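Local coordinates for CbsA (Xanthomonas oryzae pv. oryzae, PDB 5XYH), which probably hydrolyses the beta-1,4 linkages of cellulose as a family 6 exoglucanase, releasing cellobiose from chain ends, at residues 116-119 and 120-124. Numbering follows the deposited sequence.
Sequences LQRY and KTEYI
Tyr119 O receives two backbone N-H groups, a nearly linear bond from Ile124 N at 2.9 Å and a weak one from Tyr123 N at 3.5 Å. A bond from the N-H of residue i+5 to the carbonyl of residue i marks a pi-type turn, which here adds one residue to a single turn of helix 113-131, just after the ordinary i to i+4 bonds of Lys120, Thr121 and Glu122. At this turn Ile124 lies against one face of the Tyr119 ring, its CG1 3.9 Å from the ring centroid in a CH-pi contact, and CD1 reaches toward the phenol oxygen. The Tyr123 ring is slid well aside, nearly parallel to that of Tyr119 (26° between planes), with CD2 touching Tyr119 CE1 at 3.6 Å. Tyr119 OH is held by Glu146 and Tyr123 OH by Leu51 O and Tyr93 N, while Ile92 packs against all three side chains.

On the outer side, Arg118 grips Glu122 in a side-on, two-nitrogen salt bridge: NE donates to OE2 at 2.9 Å from above the carboxylate plane, and NH2 meets OE1 on its syn side. A bend at chi3 (68°) turns the guanidinium back to meet the carboxylate. Gln117 NE2 donates to Thr121 OG1 at 3.1 Å, within the amide plane, and Gln117 OE1 accepts from a water that in turn accepts from Lys120 NZ.

The helix flanks the largely parallel central sheet, consistent with the distorted alpha/beta barrel of glycoside hydrolase family 6, and divides its chemistry by face: aromatic and aliphatic groups seat it against strand 86-92 and helix 170-183, while one ion pair and a side-chain amide hydrogen bond link successive turns.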
ATOM      1  N   LEU A 116      -0.833   9.274  21.399  1.00 14.95           N
ATOM      2  CA  LEU A 116      -0.843   7.817  21.443  1.00 15.23           C
ATOM      3  C   LEU A 116      -2.055   7.288  22.204  1.00 15.61           C
ATOM      4  O   LEU A 116      -2.666   6.291  21.791  1.00 14.51           O
ATOM      5  CB  LEU A 116       0.454   7.317  22.069  1.00 14.81           C
ATOM      6  CG  LEU A 116       0.608   5.809  22.250  1.00 14.79           C
ATOM      7  CD1 LEU A 116       0.543   5.108  20.900  1.00 15.42           C
ATOM      8  CD2 LEU A 116       1.893   5.499  22.976  1.00 15.02           C
ATOM      9  N   GLN A 117      -2.435   7.949  23.303  1.00 14.49           N
ATOM     10  CA  GLN A 117      -3.596   7.468  24.058  1.00 16.38           C
ATOM     11  C   GLN A 117      -4.885   7.616  23.255  1.00 15.39           C
ATOM     12  O   GLN A 117      -5.789   6.775  23.354  1.00 15.01           O
ATOM     13  CB  GLN A 117      -3.727   8.206  25.392  1.00 16.35           C
ATOM     14  CG  GLN A 117      -4.780   7.559  26.303  1.00 16.35           C
ATOM     15  CD  GLN A 117      -4.378   6.147  26.704  1.00 17.42           C
ATOM     16  OE1 GLN A 117      -3.327   5.945  27.299  1.00 18.30           O
ATOM     17  NE2 GLN A 117      -5.197   5.164  26.344  1.00 17.98           N
ATOM     18  N   ARG A 118      -5.005   8.698  22.483  1.00 15.22           N
ATOM     19  CA  ARG A 118      -6.148   8.820  21.586  1.00 15.03           C
ATOM     20  C   ARG A 118      -6.152   7.686  20.569  1.00 15.26           C
ATOM     21  O   ARG A 118      -7.201   7.081  20.303  1.00 14.83           O
ATOM     22  CB  ARG A 118      -6.137  10.170  20.866  1.00 15.48           C
ATOM     23  CG  ARG A 118      -6.372  11.379  21.737  1.00 16.14           C
ATOM     24  CD  ARG A 118      -6.685  12.590  20.859  1.00 16.45           C
ATOM     25  NE  ARG A 118      -7.978  12.427  20.202  1.00 16.19           N
ATOM     26  CZ  ARG A 118      -8.370  13.083  19.112  1.00 16.63           C
ATOM     27  NH1 ARG A 118      -7.567  13.953  18.524  1.00 17.15           N
ATOM     28  NH2 ARG A 118      -9.580  12.866  18.609  1.00 17.85           N
ATOM     29  N   TYR A 119      -4.984   7.391  19.990  1.00 14.43           N
ATOM     30  CA  TYR A 119      -4.862   6.277  19.051  1.00 14.13           C
ATOM     31  C   TYR A 119      -5.379   4.980  19.671  1.00 14.45           C
ATOM     32  O   TYR A 119      -6.129   4.225  19.036  1.00 13.40           O
ATOM     33  CB  TYR A 119      -3.396   6.130  18.629  1.00 14.17           C
ATOM     34  CG  TYR A 119      -3.127   5.025  17.631  1.00 13.62           C
ATOM     35  CD1 TYR A 119      -3.448   5.185  16.296  1.00 13.32           C
ATOM     36  CD2 TYR A 119      -2.500   3.839  18.025  1.00 14.16           C
ATOM     37  CE1 TYR A 119      -3.191   4.191  15.371  1.00 12.51           C
ATOM     38  CE2 TYR A 119      -2.239   2.830  17.108  1.00 13.03           C
ATOM     39  CZ  TYR A 119      -2.581   3.024  15.778  1.00 12.96           C
ATOM     40  OH  TYR A 119      -2.329   2.051  14.849  1.00 12.64           O
ATOM     41  N   LYS A 120      -4.979   4.712  20.921  1.00 14.06           N
ATOM     42  CA  LYS A 120      -5.412   3.495  21.606  1.00 14.83           C
ATOM     43  C   LYS A 120      -6.918   3.492  21.846  1.00 15.15           C
ATOM     44  O   LYS A 120      -7.601   2.513  21.527  1.00 15.17           O
ATOM     45  CB  LYS A 120      -4.669   3.339  22.936  1.00 15.28           C
ATOM     46  CG  LYS A 120      -3.175   3.094  22.821  1.00 15.51           C
ATOM     47  CD  LYS A 120      -2.523   3.077  24.202  1.00 17.73           C
ATOM     48  CE  LYS A 120      -1.057   2.658  24.126  1.00 16.56           C
ATOM     49  NZ  LYS A 120      -0.404   2.734  25.469  1.00 16.97           N
ATOM     50  N   THR A 121      -7.453   4.574  22.419  1.00 14.82           N
ATOM     51  CA  THR A 121      -8.824   4.561  22.931  1.00 15.60           C
ATOM     52  C   THR A 121      -9.856   4.886  21.849  1.00 15.77           C
ATOM     53  O   THR A 121     -10.850   4.166  21.708  1.00 16.72           O
ATOM     54  CB  THR A 121      -8.951   5.536  24.118  1.00 16.55           C
ATOM     55  OG1 THR A 121      -8.028   5.157  25.146  1.00 17.44           O
ATOM     56  CG2 THR A 121     -10.353   5.521  24.704  1.00 16.42           C
ATOM     57  N   GLU A 122      -9.648   5.954  21.073  1.00 16.02           N
ATOM     58  CA  GLU A 122     -10.670   6.382  20.121  1.00 15.47           C
ATOM     59  C   GLU A 122     -10.554   5.715  18.755  1.00 15.67           C
ATOM     60  O   GLU A 122     -11.498   5.798  17.956  1.00 14.63           O
ATOM     61  CB  GLU A 122     -10.621   7.896  19.925  1.00 16.62           C
ATOM     62  CG  GLU A 122     -10.877   8.715  21.165  1.00 17.37           C
ATOM     63  CD  GLU A 122     -10.547  10.185  20.948  1.00 17.70           C
ATOM     64  OE1 GLU A 122     -11.069  10.789  19.986  1.00 20.10           O
ATOM     65  OE2 GLU A 122      -9.741  10.733  21.721  1.00 18.72           O
ATOM     66  N   TYR A 123      -9.425   5.072  18.458  1.00 14.32           N
ATOM     67  CA  TYR A 123      -9.209   4.459  17.153  1.00 14.35           C
ATOM     68  C   TYR A 123      -9.097   2.942  17.287  1.00 14.32           C
ATOM     69  O   TYR A 123     -10.035   2.231  16.926  1.00 13.79           O
ATOM     70  CB  TYR A 123      -7.974   5.088  16.484  1.00 13.55           C
ATOM     71  CG  TYR A 123      -7.701   4.567  15.098  1.00 12.86           C
ATOM     72  CD1 TYR A 123      -8.478   4.964  14.018  1.00 12.42           C
ATOM     73  CD2 TYR A 123      -6.668   3.665  14.874  1.00 12.89           C
ATOM     74  CE1 TYR A 123      -8.242   4.481  12.754  1.00 12.58           C
ATOM     75  CE2 TYR A 123      -6.428   3.165  13.618  1.00 12.38           C
ATOM     76  CZ  TYR A 123      -7.221   3.570  12.561  1.00 12.50           C
ATOM     77  OH  TYR A 123      -6.982   3.073  11.309  1.00 12.97           O
ATOM     78  N   ILE A 124      -8.000   2.419  17.848  1.00 14.01           N
ATOM     79  CA  ILE A 124      -7.789   0.965  17.883  1.00 13.75           C
ATOM     80  C   ILE A 124      -8.878   0.263  18.700  1.00 14.80           C
ATOM     81  O   ILE A 124      -9.429  -0.762  18.275  1.00 13.62           O
ATOM     82  CB  ILE A 124      -6.391   0.622  18.427  1.00 14.29           C
ATOM     83  CG1 ILE A 124      -5.270   1.097  17.476  1.00 13.35           C
ATOM     84  CG2 ILE A 124      -6.289  -0.878  18.632  1.00 13.55           C
ATOM     85  CD1 ILE A 124      -5.354   0.527  16.063  1.00 12.79           C
TER
HETATM   86  O   HOH W   1      -1.030   5.419  26.235  1.00 18.26           O